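Long-range contacts in pectinesterase (Aspergillus niger, PDB 5C1E), which removes methyl esters from the galacturonosyl units of pectin, releasing methanol, and is probably involved in maceration of plant tissue: residues S168-E173 with W197-N202; I230-V235 with S278-K283. One frame throughout, in Å; residues are numbered along the deposited sequence.

Contact 1 (S168-E173 with W197-N202); sequences SVWFGE and WYAIDN. With SO4 (sulfate ion), chain C.
Two neighbouring rungs of a right-handed parallel beta-helix meet here: V169, F171 and E173 alternate with W197, A199 and D201 in a parallel backbone ladder. A199 N gives its hydrogen to V169 O at 2.8 Å, and A199 O takes the F171 N-H in a bond that is almost straight (176°). At the start of the ladder the W197 N-H goes to a side chain, S168 OG, at 3.0 Å; this hydroxyl also bonds V286 O.

V169, F171, Y198 and I200 lie on the sheet face turned to the helix interior, where Y198 and I200 touch T185 of strand 182-187. V169 CG1 makes a CH-pi contact over the face of the Y198 ring, 4.0 Å from its centroid. F171 and I200 run side by side, CD2 to CG1 3.9 Å.

W170, A199 and D201 are on the other face. With CG anti to the backbone N (chi1 -177°), the W170 indole reaches the next strand. W170 CE3 touches A199 CB at 3.6 Å, and D201 CB lies over the rim of one indole face. The D201 carboxylate, turned 37° from the ring, bonds strand 228-232 through Q232. At the indole edge, W170 NE1 donates to sulfate O2 at 3.1 Å; this ion probably comes from the crystallisation liquor.

Contact 2 (I230-V235 with S278-K283); sequences IYQNSV and SAAVDK. With SO4 (sulfate ion), chain C.
Q232 holds the backbone of V281 through both ends of its side-chain amide. It stands on strand 228-232, near the C-terminal end of the parallel beta-helix, and V281 belongs to the irregular chain that runs over the outside of that sheet towards helix 283-287. The V281 N-H reaches Q232 OE1 at 2.8 Å, in the carbonyl plane and on a lone pair. In return, Q232 NE2 donates to V281 O at 2.9 Å, and this bond is the straighter of the two (169°). V281 O is within 5° of the amide plane of Q232. Two bonds to one residue fix the rotation of the amide, which pairs with the N-H and C=O of V281 much as a peptide group of a neighbouring strand would.

The packing is close around this pair. Q232 CG lies between its backbone N and carbonyl carbon (chi1 54°), and the chain is extended beyond it, which carries the amide out to the loop. A280 CB rests 3.4 Å from Q232 OE1. V281 CG2 touches I230 CG2 at 3.8 Å; the two methyl groups meet as the side chains pass one another, pointing opposite ways. W197 and A199 add to this apolar patch.

The other side is looser. N233 ND2 comes only to 4.0 Å from A280 CB, and the polar end of N233 is held by N260 and D201, not by the loop.

Past V281, D282 N-caps helix 283-287, with OD1 bonded to T285 N. K283 follows, and its ammonium group makes cation-pi contacts with W170 and W291. The chain bends at its last two torsions, and K283 NZ donates to O4 of the sulfate at 2.7 Å and more weakly to O3.

In the fold
From the N terminus, the chain has already wound through several coils of the beta-helix when it reaches strand 168-172. One more turn, through strands 175-178 and 182-187, brings it to strand 198-201, and contact 1 closes that turn. The next turn lays down strand 228-232. Contact 2 closes later, when the chain returns from strand 255-259 over the outside of the sheet. The two contacts follow in series and neither nests in the other. They adjoin in one sheet: I200 N probably bonds I230 O, and I200 O probably accepts from Q232 N. Both contacts also border the same sulfate, which Y150 OH bonds as well.

Contact 1 (S168-E173 with W197-N202)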
# COMPACT_ATOMS: atom_id res chain seq x y z
N SER A 168 3.43 -7.68 -7.43
CA SER A 168 4.83 -7.35 -7.50
C SER A 168 4.91 -5.86 -7.26
O SER A 168 4.44 -5.06 -8.09
CB SER A 168 5.46 -7.75 -8.82
OG SER A 168 6.85 -7.77 -8.66
N VAL A 169 5.47 -5.48 -6.11
CA VAL A 169 5.23 -4.14 -5.57
C VAL A 169 6.50 -3.49 -5.05
O VAL A 169 7.32 -4.13 -4.39
CB VAL A 169 4.11 -4.18 -4.50
CG1 VAL A 169 4.41 -5.20 -3.42
CG2 VAL A 169 3.84 -2.79 -3.91
N TRP A 170 6.63 -2.21 -5.38
CA TRP A 170 7.73 -1.36 -4.96
C TRP A 170 7.20 -0.25 -4.07
O TRP A 170 6.31 0.50 -4.49
CB TRP A 170 8.39 -0.72 -6.17
CG TRP A 170 9.58 0.13 -5.85
CD1 TRP A 170 9.57 1.42 -5.41
CD2 TRP A 170 10.96 -0.23 -6.01
NE1 TRP A 170 10.85 1.88 -5.26
CE2 TRP A 170 11.73 0.90 -5.63
CE3 TRP A 170 11.62 -1.38 -6.44
CZ2 TRP A 170 13.12 0.89 -5.64
CZ3 TRP A 170 13.00 -1.38 -6.46
CH2 TRP A 170 13.74 -0.26 -6.06
N PHE A 171 7.71 -0.19 -2.84
CA PHE A 171 7.42 0.89 -1.90
C PHE A 171 8.64 1.77 -1.79
O PHE A 171 9.69 1.31 -1.37
CB PHE A 171 7.08 0.35 -0.52
CG PHE A 171 5.84 -0.49 -0.49
CD1 PHE A 171 4.61 0.09 -0.26
CD2 PHE A 171 5.91 -1.86 -0.65
CE1 PHE A 171 3.46 -0.68 -0.22
CE2 PHE A 171 4.76 -2.64 -0.61
CZ PHE A 171 3.53 -2.04 -0.40
N GLY A 172 8.51 3.02 -2.23
CA GLY A 172 9.63 3.95 -2.25
C GLY A 172 9.35 5.13 -1.34
O GLY A 172 8.31 5.79 -1.45
N GLU A 173 10.30 5.43 -0.46
CA GLU A 173 10.19 6.59 0.42
C GLU A 173 8.85 6.64 1.17
O GLU A 173 8.26 7.71 1.30
CB GLU A 173 10.38 7.88 -0.38
CG GLU A 173 11.76 8.03 -1.00
CD GLU A 173 11.88 9.20 -1.97
OE1 GLU A 173 10.96 10.03 -2.12
OE2 GLU A 173 12.95 9.29 -2.62
N TRP A 197 8.13 -9.64 -6.69
CA TRP A 197 8.85 -9.27 -5.46
C TRP A 197 8.01 -8.25 -4.72
O TRP A 197 7.27 -7.47 -5.34
CB TRP A 197 10.17 -8.54 -5.75
CG TRP A 197 11.28 -9.34 -6.38
CD1 TRP A 197 11.31 -9.85 -7.66
CD2 TRP A 197 12.54 -9.67 -5.79
NE1 TRP A 197 12.50 -10.50 -7.87
CE2 TRP A 197 13.27 -10.40 -6.74
CE3 TRP A 197 13.11 -9.42 -4.53
CZ2 TRP A 197 14.55 -10.90 -6.46
CZ3 TRP A 197 14.39 -9.91 -4.26
CH2 TRP A 197 15.08 -10.65 -5.22
N TYR A 198 8.16 -8.21 -3.40
CA TYR A 198 7.99 -6.95 -2.67
C TYR A 198 9.39 -6.34 -2.51
O TYR A 198 10.32 -7.01 -2.01
CB TYR A 198 7.50 -7.14 -1.24
CG TYR A 198 6.08 -7.64 -1.01
CD1 TYR A 198 5.36 -8.35 -1.98
CD2 TYR A 198 5.49 -7.46 0.25
CE1 TYR A 198 4.07 -8.81 -1.72
CE2 TYR A 198 4.23 -7.92 0.52
CZ TYR A 198 3.52 -8.60 -0.45
OH TYR A 198 2.28 -9.04 -0.12
N ALA A 199 9.50 -5.07 -2.84
CA ALA A 199 10.71 -4.31 -2.56
C ALA A 199 10.33 -3.11 -1.71
O ALA A 199 9.54 -2.27 -2.14
CB ALA A 199 11.39 -3.87 -3.85
N ILE A 200 10.92 -3.02 -0.52
CA ILE A 200 10.72 -1.87 0.36
C ILE A 200 12.02 -1.06 0.35
O ILE A 200 13.03 -1.52 0.88
CB ILE A 200 10.30 -2.33 1.76
CG1 ILE A 200 8.91 -2.95 1.65
CG2 ILE A 200 10.29 -1.16 2.74
CD1 ILE A 200 8.55 -3.87 2.76
N ASP A 201 11.98 0.09 -0.31
CA ASP A 201 13.19 0.83 -0.67
C ASP A 201 13.20 2.26 -0.15
O ASP A 201 12.27 3.03 -0.40
CB ASP A 201 13.35 0.87 -2.19
CG ASP A 201 14.60 1.62 -2.63
OD1 ASP A 201 15.68 1.01 -2.66
OD2 ASP A 201 14.49 2.80 -2.98
N ASN A 202 14.26 2.62 0.57
CA ASN A 202 14.35 3.97 1.16
C ASN A 202 13.09 4.32 1.94
O ASN A 202 12.59 5.45 1.87
CB ASN A 202 14.65 5.01 0.05
CG ASN A 202 16.08 4.93 -0.46
OD1 ASN A 202 16.37 4.33 -1.52
ND2 ASN A 202 16.99 5.54 0.27
S SO4 C . 11.91 5.32 -6.42
O1 SO4 C . 12.62 6.61 -6.14
O2 SO4 C . 11.17 4.92 -5.19
O3 SO4 C . 10.97 5.44 -7.57
O4 SO4 C . 12.92 4.30 -6.78

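Contact 2 (I230-V235 with S278-K283)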
# COMPACT_ATOMS: atom_id res chain seq x y z
N ILE A 230 12.22 -7.96 -0.00
CA ILE A 230 13.50 -7.30 0.32
C ILE A 230 13.26 -5.94 0.96
O ILE A 230 12.46 -5.13 0.45
CB ILE A 230 14.46 -7.19 -0.90
CG1 ILE A 230 15.77 -6.52 -0.48
CG2 ILE A 230 13.83 -6.45 -2.07
CD1 ILE A 230 16.89 -6.73 -1.46
N TYR A 231 13.93 -5.68 2.08
CA TYR A 231 13.99 -4.35 2.67
C TYR A 231 15.40 -3.82 2.40
O TYR A 231 16.39 -4.43 2.82
CB TYR A 231 13.77 -4.38 4.18
CG TYR A 231 12.33 -4.60 4.66
CD1 TYR A 231 11.75 -5.87 4.61
CD2 TYR A 231 11.61 -3.58 5.27
CE1 TYR A 231 10.46 -6.09 5.08
CE2 TYR A 231 10.32 -3.79 5.75
CZ TYR A 231 9.74 -5.05 5.64
OH TYR A 231 8.46 -5.28 6.13
N GLN A 232 15.48 -2.72 1.66
CA GLN A 232 16.77 -2.19 1.22
C GLN A 232 16.86 -0.68 1.41
O GLN A 232 15.86 0.05 1.25
CB GLN A 232 17.03 -2.56 -0.25
CG GLN A 232 15.93 -2.15 -1.20
CD GLN A 232 16.18 -2.61 -2.63
OE1 GLN A 232 16.69 -3.70 -2.86
NE2 GLN A 232 15.77 -1.81 -3.59
N ASN A 233 18.06 -0.20 1.73
CA ASN A 233 18.29 1.24 1.86
C ASN A 233 17.28 1.94 2.78
O ASN A 233 16.95 3.11 2.56
CB ASN A 233 18.24 1.90 0.47
CG ASN A 233 19.19 1.26 -0.52
OD1 ASN A 233 20.35 1.05 -0.22
ND2 ASN A 233 18.69 0.97 -1.72
N SER A 234 16.81 1.23 3.81
CA SER A 234 15.73 1.71 4.65
C SER A 234 16.14 1.86 6.10
O SER A 234 17.15 1.28 6.55
CB SER A 234 14.54 0.75 4.59
OG SER A 234 13.97 0.72 3.31
N VAL A 235 15.36 2.65 6.82
CA VAL A 235 15.52 2.84 8.25
C VAL A 235 14.55 1.94 9.02
O VAL A 235 13.33 2.03 8.83
CB VAL A 235 15.32 4.30 8.67
CG1 VAL A 235 15.66 4.47 10.15
CG2 VAL A 235 16.21 5.22 7.84
N SER A 278 23.82 -9.41 -2.73
CA SER A 278 25.02 -8.57 -2.78
C SER A 278 24.73 -7.16 -3.29
O SER A 278 25.63 -6.32 -3.33
CB SER A 278 26.07 -9.22 -3.68
OG SER A 278 25.57 -9.34 -5.00
N ALA A 279 23.49 -6.90 -3.68
CA ALA A 279 23.11 -5.63 -4.26
C ALA A 279 21.63 -5.42 -4.06
O ALA A 279 20.88 -6.39 -3.96
CB ALA A 279 23.43 -5.62 -5.74
N ALA A 280 21.22 -4.16 -4.02
CA ALA A 280 19.81 -3.80 -4.02
C ALA A 280 19.14 -4.23 -5.33
O ALA A 280 19.80 -4.29 -6.36
CB ALA A 280 19.65 -2.30 -3.81
N VAL A 281 17.84 -4.51 -5.28
CA VAL A 281 17.09 -4.77 -6.51
C VAL A 281 16.58 -3.47 -7.10
O VAL A 281 16.42 -2.49 -6.38
CB VAL A 281 15.92 -5.77 -6.32
CG1 VAL A 281 16.43 -7.03 -5.64
CG2 VAL A 281 14.77 -5.16 -5.54
N ASP A 282 16.32 -3.46 -8.40
CA ASP A 282 15.81 -2.24 -9.05
C ASP A 282 14.38 -2.43 -9.53
O ASP A 282 13.83 -3.52 -9.46
CB ASP A 282 16.75 -1.76 -10.19
CG ASP A 282 16.88 -2.75 -11.35
OD1 ASP A 282 16.09 -3.72 -11.49
OD2 ASP A 282 17.79 -2.52 -12.17
N LYS A 283 13.77 -1.35 -10.00
CA LYS A 283 12.38 -1.39 -10.40
C LYS A 283 12.15 -2.22 -11.66
O LYS A 283 11.04 -2.68 -11.89
CB LYS A 283 11.82 0.02 -10.58
CG LYS A 283 11.66 0.73 -9.25
CD LYS A 283 10.90 2.05 -9.35
CE LYS A 283 11.66 3.11 -10.10
NZ LYS A 283 12.91 3.49 -9.39
S SO4 C . 11.91 5.32 -6.42
O1 SO4 C . 12.62 6.61 -6.14
O2 SO4 C . 11.17 4.92 -5.19
O3 SO4 C . 10.97 5.44 -7.57
O4 SO4 C . 12.92 4.30 -6.78